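Local coordinates for Endoglucanase(Endo-1,4-beta-glucanase)protein (PDB 6R2J), which probably hydrolyses beta-1,4-glucosidic bonds in cellulose-like glucans, as a family 5 endoglucanase, and is captured here with cellobiose, at residues Q76-A88 against K125-L137. Sequence-based numbering, arbitrary orientation.
Sequences QIRLLKKTLDLAA and KLAERFKGHPGLL
Ile77 opens the contact with two branches: CD1 reaches Leu126 CD2 at 3.7 Å, while CG2, anti to the backbone N, is turned to Phe130 CZ. Phe130, where the helix ends and a type II turn to His133 begins, is a knob among Ile77, Leu80, Lys81 and Leu84; Leu80 CB meets Phe130 CZ at 3.7 Å. Lys81 bends at chi2 and chi3, bringing NZ past the rim of the His133 imidazole to a water at 3.0 Å that also donates weakly to Arg129 O. Leu84 CD1 reaches Phe130 CD1 at 3.5 Å, and Leu84 CB covers one imidazole face, 3.6 Å from the centroid and 11° off the normal, a CH-pi contact. Asp85 OD1 accepts from His133 NE2 at 2.6 Å (153°); the donor stands 40° out of the carboxylate plane, whereas OD1 lies near the ring plane. His133 ND1 takes the Gly135 N-H, bracing the turn. Replacing His133 by an alanine is likely to leave Asp85 OD1 without this donor, Gly135 N without its acceptor and Leu84 CB without its ring. Ala88 CB lies 3.4 Å from Gly135 N, where a side chain on Gly135 would clash. Within the TIM barrel, these contacts join neighbouring outer helices and the entry to strand 136-140. One direct hydrogen bond thus ties turn to helix across a largely apolar interface; Lys81 NZ, 4.2 Å from Asp85 OD1, would probably stabilise its charge through space.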
ATOM      1  N   GLN A  76      -4.129  19.636   4.436  1.00  8.61           N
ATOM      2  CA  GLN A  76      -3.992  18.221   4.113  1.00  7.61           C
ATOM      3  C   GLN A  76      -2.538  17.800   4.242  1.00  8.14           C
ATOM      4  O   GLN A  76      -2.234  16.747   4.823  1.00  7.42           O
ATOM      5  CB  GLN A  76      -4.567  17.954   2.717  1.00  8.37           C
ATOM      6  CG  GLN A  76      -4.719  16.464   2.359  1.00 10.05           C
ATOM      7  CD  GLN A  76      -5.971  15.772   2.931  1.00  9.70           C
ATOM      8  OE1 GLN A  76      -6.041  14.540   2.942  1.00  9.13           O
ATOM      9  NE2 GLN A  76      -6.952  16.560   3.413  1.00  9.45           N
ATOM     10  N   ILE A  77      -1.627  18.647   3.775  1.00  9.71           N
ATOM     11  CA  ILE A  77      -0.203  18.375   3.968  1.00 12.09           C
ATOM     12  C   ILE A  77       0.124  18.271   5.461  1.00 11.50           C
ATOM     13  O   ILE A  77       0.835  17.357   5.898  1.00 11.57           O
ATOM     14  CB  ILE A  77       0.667  19.440   3.264  1.00 11.82           C
ATOM     15  CG1 ILE A  77       0.385  19.535   1.763  1.00 12.28           C
ATOM     16  CG2 ILE A  77       2.166  19.164   3.482  1.00 12.42           C
ATOM     17  CD1 ILE A  77       0.774  18.307   0.981  1.00 12.80           C
ATOM     18  N   ARG A  78      -0.353  19.236   6.255  1.00 12.63           N
ATOM     19  CA  ARG A  78      -0.186  19.217   7.709  1.00 14.13           C
ATOM     20  C   ARG A  78      -0.731  17.916   8.296  1.00 12.74           C
ATOM     21  O   ARG A  78      -0.118  17.316   9.185  1.00 13.38           O
ATOM     22  CB  ARG A  78      -0.859  20.490   8.274  1.00 18.04           C
ATOM     23  CG  ARG A  78      -0.823  20.715   9.802  1.00 23.21           C
ATOM     24  CD  ARG A  78      -1.906  21.760  10.315  1.00 26.81           C
ATOM     25  NE  ARG A  78      -3.231  21.564   9.695  1.00 29.25           N
ATOM     26  CZ  ARG A  78      -4.051  20.535   9.934  1.00 29.86           C
ATOM     27  NH1 ARG A  78      -3.723  19.597  10.825  1.00 29.77           N
ATOM     28  NH2 ARG A  78      -5.216  20.463   9.291  1.00 30.76           N
ATOM     29  N   LEU A  79      -1.845  17.420   7.760  1.00 11.95           N
ATOM     30  CA  LEU A  79      -2.414  16.177   8.280  1.00 10.06           C
ATOM     31  C   LEU A  79      -1.534  14.980   7.932  1.00  8.56           C
ATOM     32  O   LEU A  79      -1.365  14.064   8.745  1.00  8.71           O
ATOM     33  CB  LEU A  79      -3.814  15.995   7.701  1.00  9.38           C
ATOM     34  CG  LEU A  79      -4.941  16.816   8.317  1.00 10.42           C
ATOM     35  CD1 LEU A  79      -6.132  16.852   7.376  1.00 10.32           C
ATOM     36  CD2 LEU A  79      -5.284  16.206   9.686  1.00 10.63           C
ATOM     37  N   LEU A  80      -0.958  14.981   6.733  1.00  8.05           N
ATOM     38  CA  LEU A  80      -0.026  13.921   6.363  1.00  7.11           C
ATOM     39  C   LEU A  80       1.273  14.022   7.162  1.00  7.06           C
ATOM     40  O   LEU A  80       1.843  13.001   7.563  1.00  8.97           O
ATOM     41  CB  LEU A  80       0.236  14.004   4.865  1.00  8.56           C
ATOM     42  CG  LEU A  80      -0.880  13.545   3.931  1.00  8.88           C
ATOM     43  CD1 LEU A  80      -0.607  13.930   2.470  1.00 10.60           C
ATOM     44  CD2 LEU A  80      -1.023  12.074   4.067  1.00  8.77           C
ATOM     45  N   LYS A  81       1.755  15.237   7.412  1.00  8.06           N
ATOM     46  CA  LYS A  81       2.964  15.404   8.218  1.00 10.85           C
ATOM     47  C   LYS A  81       2.767  14.860   9.634  1.00  9.79           C
ATOM     48  O   LYS A  81       3.665  14.222  10.207  1.00 10.79           O
ATOM     49  CB  LYS A  81       3.322  16.882   8.269  1.00 13.26           C
ATOM     50  CG  LYS A  81       4.241  17.231   9.422  1.00 17.73           C
ATOM     51  CD  LYS A  81       5.663  16.668   9.184  1.00 21.09           C
ATOM     52  CE  LYS A  81       6.668  17.788   8.807  1.00 22.75           C
ATOM     53  NZ  LYS A  81       8.069  17.364   9.099  1.00 23.32           N
ATOM     54  N   LYS A  82       1.608  15.164  10.225  1.00  8.63           N
ATOM     55  CA  LYS A  82       1.246  14.632  11.525  1.00  8.39           C
ATOM     56  C   LYS A  82       1.308  13.115  11.505  1.00  7.26           C
ATOM     57  O   LYS A  82       1.860  12.496  12.420  1.00  7.70           O
ATOM     58  CB  LYS A  82      -0.163  15.132  11.899  1.00 11.01           C
ATOM     59  CG  LYS A  82      -0.778  14.441  13.110  1.00 12.36           C
ATOM     60  CD  LYS A  82      -2.133  15.021  13.542  1.00 13.04           C
ATOM     61  CE  LYS A  82      -2.704  14.191  14.701  1.00 13.78           C
ATOM     62  NZ  LYS A  82      -4.101  14.560  15.110  1.00 13.95           N
ATOM     63  N   THR A  83       0.738  12.500  10.456  1.00  7.58           N
ATOM     64  CA  THR A  83       0.737  11.043  10.317  1.00  7.62           C
ATOM     65  C   THR A  83       2.166  10.514  10.325  1.00  8.18           C
ATOM     66  O   THR A  83       2.484   9.555  11.041  1.00  9.38           O
ATOM     67  CB  THR A  83      -0.001  10.670   9.025  1.00  8.52           C
ATOM     68  OG1 THR A  83      -1.380  11.087   9.158  1.00  9.76           O
ATOM     69  CG2 THR A  83       0.102   9.176   8.736  1.00  9.11           C
ATOM     70  N   LEU A  84       3.039  11.128   9.517  1.00  9.07           N
ATOM     71  CA  LEU A  84       4.436  10.711   9.485  1.00  8.86           C
ATOM     72  C   LEU A  84       5.108  10.963  10.825  1.00  9.25           C
ATOM     73  O   LEU A  84       5.940  10.162  11.261  1.00 10.45           O
ATOM     74  CB  LEU A  84       5.187  11.459   8.389  1.00  9.15           C
ATOM     75  CG  LEU A  84       4.756  11.352   6.933  1.00  9.52           C
ATOM     76  CD1 LEU A  84       5.525  12.308   6.016  1.00  8.42           C
ATOM     77  CD2 LEU A  84       4.934   9.904   6.490  1.00 10.95           C
ATOM     78  N   ASP A  85       4.763  12.072  11.490  1.00  9.51           N
ATOM     79  CA  ASP A  85       5.362  12.374  12.792  1.00 11.26           C
ATOM     80  C   ASP A  85       5.003  11.315  13.819  1.00 10.84           C
ATOM     81  O   ASP A  85       5.852  10.863  14.598  1.00 10.07           O
ATOM     82  CB  ASP A  85       4.861  13.720  13.301  1.00 12.99           C
ATOM     83  CG  ASP A  85       5.496  14.896  12.601  1.00 16.05           C
ATOM     84  OD1 ASP A  85       6.635  14.747  12.077  1.00 16.46           O
ATOM     85  OD2 ASP A  85       4.830  15.969  12.587  1.00 18.59           O
ATOM     86  N   LEU A  86       3.716  10.961  13.889  1.00 13.38           N
ATOM     87  CA  LEU A  86       3.249  10.017  14.900  1.00 14.00           C
ATOM     88  C   LEU A  86       3.780   8.621  14.619  1.00 12.97           C
ATOM     89  O   LEU A  86       4.174   7.902  15.547  1.00 13.46           O
ATOM     90  CB  LEU A  86       1.713  10.041  14.968  1.00 14.55           C
ATOM     91  CG  LEU A  86       1.093  11.362  15.463  1.00 13.40           C
ATOM     92  CD1 LEU A  86      -0.388  11.302  15.280  1.00 13.70           C
ATOM     93  CD2 LEU A  86       1.447  11.632  16.906  1.00 14.38           C
ATOM     94  N   ALA A  87       3.839   8.235  13.337  1.00 11.71           N
ATOM     95  CA  ALA A  87       4.472   6.967  12.976  1.00 10.88           C
ATOM     96  C   ALA A  87       5.907   6.920  13.479  1.00 10.87           C
ATOM     97  O   ALA A  87       6.306   5.972  14.169  1.00 11.60           O
ATOM     98  CB  ALA A  87       4.394   6.730  11.457  1.00 10.22           C
ATOM     99  N   ALA A  88       6.691   7.961  13.179  1.00 11.19           N
ATOM    100  CA  ALA A  88       8.128   7.924  13.461  1.00 13.04           C
ATOM    101  C   ALA A  88       8.411   7.951  14.964  1.00 14.44           C
ATOM    102  O   ALA A  88       9.368   7.315  15.445  1.00 15.70           O
ATOM    103  CB  ALA A  88       8.825   9.111  12.788  1.00 14.39           C
ATOM    104  N   LYS A 125       6.014  18.147  -6.037  1.00 13.44           N
ATOM    105  CA  LYS A 125       5.645  19.037  -4.942  1.00 13.46           C
ATOM    106  C   LYS A 125       5.484  18.272  -3.642  1.00 11.71           C
ATOM    107  O   LYS A 125       5.933  18.747  -2.597  1.00 12.46           O
ATOM    108  CB  LYS A 125       4.364  19.804  -5.267  1.00 14.25           C
ATOM    109  CG  LYS A 125       4.564  21.089  -6.041  1.00 14.81           C
ATOM    110  CD  LYS A 125       3.258  21.833  -6.082  1.00 16.81           C
ATOM    111  CE  LYS A 125       3.369  23.162  -6.792  1.00 19.52           C
ATOM    112  NZ  LYS A 125       3.084  22.989  -8.239  1.00 22.65           N
ATOM    113  N   LEU A 126       4.827  17.103  -3.669  1.00 10.54           N
ATOM    114  CA  LEU A 126       4.708  16.300  -2.448  1.00 11.34           C
ATOM    115  C   LEU A 126       6.076  15.855  -1.924  1.00 12.17           C
ATOM    116  O   LEU A 126       6.328  15.883  -0.708  1.00 13.94           O
ATOM    117  CB  LEU A 126       3.818  15.082  -2.694  1.00 12.33           C
ATOM    118  CG  LEU A 126       2.326  15.333  -2.917  1.00 10.17           C
ATOM    119  CD1 LEU A 126       1.630  14.069  -3.345  1.00  9.60           C
ATOM    120  CD2 LEU A 126       1.734  15.899  -1.646  1.00 11.51           C
ATOM    121  N   ALA A 127       6.977  15.428  -2.818  1.00 10.66           N
ATOM    122  CA  ALA A 127       8.295  14.987  -2.365  1.00 11.87           C
ATOM    123  C   ALA A 127       9.082  16.135  -1.738  1.00 12.62           C
ATOM    124  O   ALA A 127       9.872  15.911  -0.819  1.00 10.87           O
ATOM    125  CB  ALA A 127       9.055  14.351  -3.529  1.00 13.38           C
ATOM    126  N   GLU A 128       8.890  17.367  -2.230  1.00 15.39           N
ATOM    127  CA  GLU A 128       9.482  18.544  -1.599  0.82 16.88           C
ATOM    128  C   GLU A 128       8.952  18.741  -0.183  1.00 16.29           C
ATOM    129  O   GLU A 128       9.690  19.172   0.703  1.00 17.88           O
ATOM    130  CB  GLU A 128       9.168  19.794  -2.434  0.82 19.16           C
ATOM    131  CG  GLU A 128       9.921  19.941  -3.784  0.82 21.40           C
ATOM    132  CD  GLU A 128       9.319  21.042  -4.682  0.82 22.87           C
ATOM    133  OE1 GLU A 128       8.663  21.957  -4.145  0.82 22.99           O
ATOM    134  OE2 GLU A 128       9.486  21.004  -5.924  0.82 23.98           O
ATOM    135  N   ARG A 129       7.684  18.422   0.056  1.00 14.84           N
ATOM    136  CA  ARG A 129       7.137  18.619   1.398  1.00 15.69           C
ATOM    137  C   ARG A 129       7.652  17.578   2.403  1.00 16.19           C
ATOM    138  O   ARG A 129       7.819  17.893   3.592  1.00 17.46           O
ATOM    139  CB  ARG A 129       5.610  18.560   1.352  1.00 18.51           C
ATOM    140  CG  ARG A 129       4.888  19.544   0.434  1.00 18.07           C
ATOM    141  CD  ARG A 129       5.042  20.996   0.899  1.00 19.86           C
ATOM    142  NE  ARG A 129       4.402  21.877  -0.074  1.00 20.65           N
ATOM    143  CZ  ARG A 129       3.315  22.606   0.170  1.00 21.94           C
ATOM    144  NH1 ARG A 129       2.767  22.582   1.388  1.00 24.88           N
ATOM    145  NH2 ARG A 129       2.772  23.362  -0.774  1.00 19.85           N
ATOM    146  N   PHE A 130       7.861  16.317   1.971  1.00 15.59           N
ATOM    147  CA  PHE A 130       8.150  15.220   2.903  1.00 14.63           C
ATOM    148  C   PHE A 130       9.562  14.647   2.820  1.00 13.61           C
ATOM    149  O   PHE A 130       9.932  13.830   3.669  1.00 13.92           O
ATOM    150  CB  PHE A 130       7.120  14.090   2.739  1.00 15.15           C
ATOM    151  CG  PHE A 130       5.699  14.554   2.827  1.00 13.90           C
ATOM    152  CD1 PHE A 130       5.225  15.138   3.959  1.00 15.03           C
ATOM    153  CD2 PHE A 130       4.837  14.400   1.765  1.00 13.96           C
ATOM    154  CE1 PHE A 130       3.878  15.557   4.032  1.00 15.22           C
ATOM    155  CE2 PHE A 130       3.518  14.820   1.821  1.00 14.52           C
ATOM    156  CZ  PHE A 130       3.034  15.397   2.961  1.00 13.58           C
ATOM    157  N   LYS A 131      10.369  15.091   1.874  1.00 15.47           N
ATOM    158  CA  LYS A 131      11.779  14.731   1.771  1.00 18.39           C
ATOM    159  C   LYS A 131      12.479  14.753   3.124  1.00 18.00           C
ATOM    160  O   LYS A 131      12.524  15.786   3.808  1.00 17.99           O
ATOM    161  CB  LYS A 131      12.455  15.726   0.805  1.00 22.48           C
ATOM    162  CG  LYS A 131      13.982  15.609   0.625  1.00 25.91           C
ATOM    163  CD  LYS A 131      14.532  16.758  -0.255  1.00 28.89           C
ATOM    164  CE  LYS A 131      16.078  16.652  -0.475  1.00 29.79           C
ATOM    165  NZ  LYS A 131      16.884  17.521   0.476  1.00 30.72           N
ATOM    166  N   GLY A 132      13.032  13.610   3.500  1.00 18.27           N
ATOM    167  CA  GLY A 132      13.862  13.524   4.682  1.00 18.59           C
ATOM    168  C   GLY A 132      13.136  13.219   5.972  1.00 17.85           C
ATOM    169  O   GLY A 132      13.782  13.169   7.033  1.00 17.20           O
ATOM    170  N   HIS A 133      11.826  13.024   5.920  1.00 17.15           N
ATOM    171  CA  HIS A 133      11.071  12.834   7.141  1.00 16.22           C
ATOM    172  C   HIS A 133      11.410  11.470   7.726  1.00 16.22           C
ATOM    173  O   HIS A 133      11.413  10.471   6.996  1.00 15.68           O
ATOM    174  CB  HIS A 133       9.566  12.939   6.899  1.00 15.05           C
ATOM    175  CG  HIS A 133       8.799  13.056   8.171  1.00 14.74           C
ATOM    176  ND1 HIS A 133       8.800  12.065   9.128  1.00 14.58           N
ATOM    177  CD2 HIS A 133       8.096  14.084   8.694  1.00 14.37           C
ATOM    178  CE1 HIS A 133       8.111  12.469  10.177  1.00 14.79           C
ATOM    179  NE2 HIS A 133       7.666  13.687   9.935  1.00 14.71           N
ATOM    180  N   PRO A 134      11.680  11.375   9.030  1.00 18.51           N
ATOM    181  CA  PRO A 134      12.102  10.065   9.579  1.00 19.90           C
ATOM    182  C   PRO A 134      11.048   8.969   9.472  1.00 18.39           C
ATOM    183  O   PRO A 134      11.399   7.789   9.304  1.00 18.82           O
ATOM    184  CB  PRO A 134      12.512  10.382  11.030  1.00 20.28           C
ATOM    185  CG  PRO A 134      11.887  11.749  11.348  1.00 20.40           C
ATOM    186  CD  PRO A 134      11.793  12.479  10.016  1.00 19.25           C
ATOM    187  N   GLY A 135       9.770   9.328   9.559  1.00 15.90           N
ATOM    188  CA  GLY A 135       8.714   8.359   9.483  1.00 13.56           C
ATOM    189  C   GLY A 135       8.299   8.013   8.086  1.00 12.45           C
ATOM    190  O   GLY A 135       7.339   7.267   7.895  1.00 12.93           O
ATOM    191  N   LEU A 136       9.000   8.523   7.086  1.00 11.98           N
ATOM    192  CA  LEU A 136       8.661   8.209   5.706  1.00 12.51           C
ATOM    193  C   LEU A 136       9.517   7.049   5.216  1.00 11.20           C
ATOM    194  O   LEU A 136      10.747   7.131   5.234  1.00 12.38           O
ATOM    195  CB  LEU A 136       8.888   9.407   4.789  1.00 12.75           C
ATOM    196  CG  LEU A 136       8.566   9.177   3.313  1.00 13.47           C
ATOM    197  CD1 LEU A 136       7.078   9.053   3.030  1.00 12.19           C
ATOM    198  CD2 LEU A 136       9.194  10.327   2.521  1.00 14.46           C
ATOM    199  N   LEU A 137       8.869   5.989   4.752  1.00 10.10           N
ATOM    200  CA  LEU A 137       9.562   4.918   4.056  1.00  9.68           C
ATOM    201  C   LEU A 137       9.558   5.122   2.549  1.00  9.96           C
ATOM    202  O   LEU A 137      10.554   4.821   1.889  1.00 13.48           O
ATOM    203  CB  LEU A 137       8.886   3.583   4.325  1.00  9.65           C
ATOM    204  CG  LEU A 137       9.600   2.351   3.780  1.00  9.86           C
ATOM    205  CD1 LEU A 137      10.959   2.139   4.414  1.00 10.15           C
ATOM    206  CD2 LEU A 137       8.645   1.144   4.040  1.00 10.80           C
TER
HETATM  207  O   HOH W   1       8.979  16.426   6.354  1.00 37.36           O